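Beta-galactosidase (Marinomonas sp. ef1, PDB 6Y2K) hydrolyses terminal beta-D-galactosyl residues of beta-galactosides, as a cold-active GH42 glycoside hydrolase that assembles into a hexamer. Local coordinates at residues G290-G295 with G609-E614. Residues are numbered along the deposited sequence; the frame is centred on the assembly and turned at random.
Sequences GHPDAG and GVRVRE
A buried, bidentate salt bridge between D293 and R611 ties the type I turn H291-A294, which leads into helix 294-305, to the first strand of the C-terminal antiparallel sheet. R611 presents its NE side: NE lies 2.8 Å from D293 OD1 and NH2 lies 2.9 Å from D293 OD2, both bonds nearly straight (N-H...O at least 172°). Both oxygens are met on their syn sides and lie close to the guanidinium plane, yet that plane is turned 35° from the carboxylate, and both nitrogens approach from somewhat out of the carboxylate plane. P292 meets one face of the same guanidinium through CB, which stands over its centre, 3.5 Å from R611 CZ. The third nitrogen turns back to its own strand, NH1 donating to V610 O at 3.0 Å from above the carbonyl plane; with all three nitrogens engaged, rotation of the group is fixed. CG lies anti to the carbonyl carbon and the chain bends at chi2 (-71°), carrying the guanidinium back beside V610.

In fold terms, the turn belongs to the TIM-barrel domain, between barrel strands 261-266 and 310-315, whereas R611 sits on edge strand 610-615 of a four-stranded sheet, paired through its backbone with F622. Helix 435-448 joins them: its R447 makes a second salt bridge to D293 OD1 and also bonds P292 O, while E444 accepts from H291 NE2. Two positive partners on D293 would probably favour its ionised form. Within the turn, A294 N reaches H291 O at 3.1 Å, and D293 N donates to H291 ND1, tilted from the imidazole plane.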
ATOM      1  N   GLY A 290     -28.335  -3.258  -4.221  1.00 14.33           N
ATOM      2  CA  GLY A 290     -28.142  -2.732  -5.566  1.00 14.02           C
ATOM      3  C   GLY A 290     -27.728  -1.278  -5.529  1.00 14.05           C
ATOM      4  O   GLY A 290     -27.877  -0.604  -4.513  1.00 13.50           O
ATOM      5  N   HIS A 291     -27.194  -0.787  -6.642  1.00 14.25           N
ATOM      6  CA  HIS A 291     -26.763   0.601  -6.720  1.00 14.11           C
ATOM      7  C   HIS A 291     -28.000   1.494  -6.592  1.00 13.96           C
ATOM      8  O   HIS A 291     -29.066   1.132  -7.099  1.00 14.19           O
ATOM      9  CB  HIS A 291     -26.025   0.873  -8.036  1.00 14.07           C
ATOM     10  CG  HIS A 291     -25.439   2.243  -8.125  1.00 14.06           C
ATOM     11  ND1 HIS A 291     -26.134   3.317  -8.648  1.00 14.30           N
ATOM     12  CD2 HIS A 291     -24.220   2.718  -7.770  1.00 14.30           C
ATOM     13  CE1 HIS A 291     -25.369   4.395  -8.596  1.00 14.42           C
ATOM     14  NE2 HIS A 291     -24.202   4.058  -8.069  1.00 14.12           N
ATOM     15  N   PRO A 292     -27.881   2.648  -5.900  1.00 14.01           N
ATOM     16  CA  PRO A 292     -29.067   3.516  -5.681  1.00 13.99           C
ATOM     17  C   PRO A 292     -29.850   3.972  -6.922  1.00 14.21           C
ATOM     18  O   PRO A 292     -31.035   4.319  -6.800  1.00 14.44           O
ATOM     19  CB  PRO A 292     -28.465   4.729  -4.982  1.00 14.00           C
ATOM     20  CG  PRO A 292     -27.330   4.155  -4.209  1.00 13.80           C
ATOM     21  CD  PRO A 292     -26.722   3.151  -5.140  1.00 13.55           C
ATOM     22  N   ASP A 293     -29.200   3.961  -8.091  1.00 14.03           N
ATOM     23  CA  ASP A 293     -29.814   4.347  -9.366  1.00 14.37           C
ATOM     24  C   ASP A 293     -30.087   3.212 -10.358  1.00 14.07           C
ATOM     25  O   ASP A 293     -30.506   3.475 -11.491  1.00 14.03           O
ATOM     26  CB  ASP A 293     -28.934   5.407 -10.031  1.00 14.46           C
ATOM     27  CG  ASP A 293     -28.676   6.573  -9.121  1.00 15.06           C
ATOM     28  OD1 ASP A 293     -29.665   7.048  -8.488  1.00 14.59           O
ATOM     29  OD2 ASP A 293     -27.495   6.992  -8.996  1.00 14.64           O
ATOM     30  N   ALA A 294     -29.889   1.965  -9.942  1.00 13.95           N
ATOM     31  CA  ALA A 294     -30.019   0.833 -10.851  1.00 14.01           C
ATOM     32  C   ALA A 294     -31.465   0.665 -11.320  1.00 13.96           C
ATOM     33  O   ALA A 294     -31.720   0.479 -12.510  1.00 14.30           O
ATOM     34  CB  ALA A 294     -29.517  -0.442 -10.189  1.00 13.97           C
ATOM     35  N   GLY A 295     -32.401   0.748 -10.379  1.00 13.64           N
ATOM     36  CA  GLY A 295     -33.830   0.712 -10.699  1.00 13.50           C
ATOM     37  C   GLY A 295     -34.291   2.031 -11.288  1.00 13.38           C
ATOM     38  O   GLY A 295     -34.905   2.063 -12.352  1.00 12.97           O
ATOM     39  N   GLY A 609     -25.741   7.492  -0.326  1.00 16.94           N
ATOM     40  CA  GLY A 609     -26.689   6.385  -0.363  1.00 16.71           C
ATOM     41  C   GLY A 609     -28.157   6.767  -0.255  1.00 16.30           C
ATOM     42  O   GLY A 609     -29.018   5.889  -0.274  1.00 16.20           O
ATOM     43  N   VAL A 610     -28.450   8.062  -0.153  1.00 15.87           N
ATOM     44  CA  VAL A 610     -29.822   8.554  -0.009  1.00 15.59           C
ATOM     45  C   VAL A 610     -30.326   9.084  -1.353  1.00 15.13           C
ATOM     46  O   VAL A 610     -29.565   9.635  -2.147  1.00 15.41           O
ATOM     47  CB  VAL A 610     -29.917   9.637   1.097  1.00 15.58           C
ATOM     48  CG1 VAL A 610     -31.301  10.284   1.141  1.00 15.66           C
ATOM     49  CG2 VAL A 610     -29.592   9.024   2.451  1.00 15.70           C
ATOM     50  N   ARG A 611     -31.609   8.858  -1.614  1.00 14.98           N
ATOM     51  CA  ARG A 611     -32.264   9.307  -2.827  1.00 14.83           C
ATOM     52  C   ARG A 611     -33.654   9.787  -2.456  1.00 15.57           C
ATOM     53  O   ARG A 611     -34.220   9.341  -1.455  1.00 15.79           O
ATOM     54  CB  ARG A 611     -32.365   8.164  -3.840  1.00 14.54           C
ATOM     55  CG  ARG A 611     -31.027   7.652  -4.375  1.00 14.42           C
ATOM     56  CD  ARG A 611     -30.403   8.687  -5.296  1.00 14.28           C
ATOM     57  NE  ARG A 611     -29.221   8.195  -5.987  1.00 14.32           N
ATOM     58  CZ  ARG A 611     -27.987   8.168  -5.481  1.00 14.60           C
ATOM     59  NH1 ARG A 611     -27.728   8.577  -4.238  1.00 14.82           N
ATOM     60  NH2 ARG A 611     -26.993   7.701  -6.224  1.00 14.67           N
ATOM     61  N   VAL A 612     -34.178  10.697  -3.276  1.00 16.23           N
ATOM     62  CA  VAL A 612     -35.498  11.293  -3.096  1.00 17.13           C
ATOM     63  C   VAL A 612     -36.169  11.434  -4.464  1.00 17.34           C
ATOM     64  O   VAL A 612     -35.505  11.633  -5.492  1.00 17.79           O
ATOM     65  CB  VAL A 612     -35.407  12.673  -2.403  1.00 17.37           C
ATOM     66  CG1 VAL A 612     -36.769  13.354  -2.319  1.00 18.53           C
ATOM     67  CG2 VAL A 612     -34.857  12.526  -1.002  1.00 17.73           C
ATOM     68  N   ARG A 613     -37.486  11.302  -4.478  1.00 17.45           N
ATOM     69  CA  ARG A 613     -38.274  11.593  -5.674  1.00 18.15           C
ATOM     70  C   ARG A 613     -39.665  12.065  -5.249  1.00 19.06           C
ATOM     71  O   ARG A 613     -40.153  11.668  -4.188  1.00 18.65           O
ATOM     72  CB  ARG A 613     -38.360  10.365  -6.597  1.00 17.86           C
ATOM     73  CG  ARG A 613     -38.762  10.733  -8.011  1.00 17.85           C
ATOM     74  CD  ARG A 613     -38.698   9.578  -9.003  1.00 17.47           C
ATOM     75  NE  ARG A 613     -38.764  10.115 -10.356  1.00 17.04           N
ATOM     76  CZ  ARG A 613     -39.861  10.580 -10.959  1.00 17.56           C
ATOM     77  NH1 ARG A 613     -39.755  11.093 -12.185  1.00 17.62           N
ATOM     78  NH2 ARG A 613     -41.060  10.543 -10.367  1.00 17.44           N
ATOM     79  N   GLU A 614     -40.272  12.925  -6.066  1.00 20.34           N
ATOM     80  CA  GLU A 614     -41.604  13.471  -5.792  1.00 22.09           C
ATOM     81  C   GLU A 614     -42.655  12.982  -6.781  1.00 21.46           C
ATOM     82  O   GLU A 614     -42.370  12.812  -7.964  1.00 21.09           O
ATOM     83  CB  GLU A 614     -41.575  14.995  -5.855  1.00 23.96           C
ATOM     84  CG  GLU A 614     -40.605  15.623  -4.870  1.00 26.55           C
ATOM     85  CD  GLU A 614     -40.731  17.138  -4.784  1.00 28.79           C
ATOM     86  OE1 GLU A 614     -40.098  17.715  -3.879  1.00 31.70           O
ATOM     87  OE2 GLU A 614     -41.464  17.751  -5.602  1.00 30.35           O
TER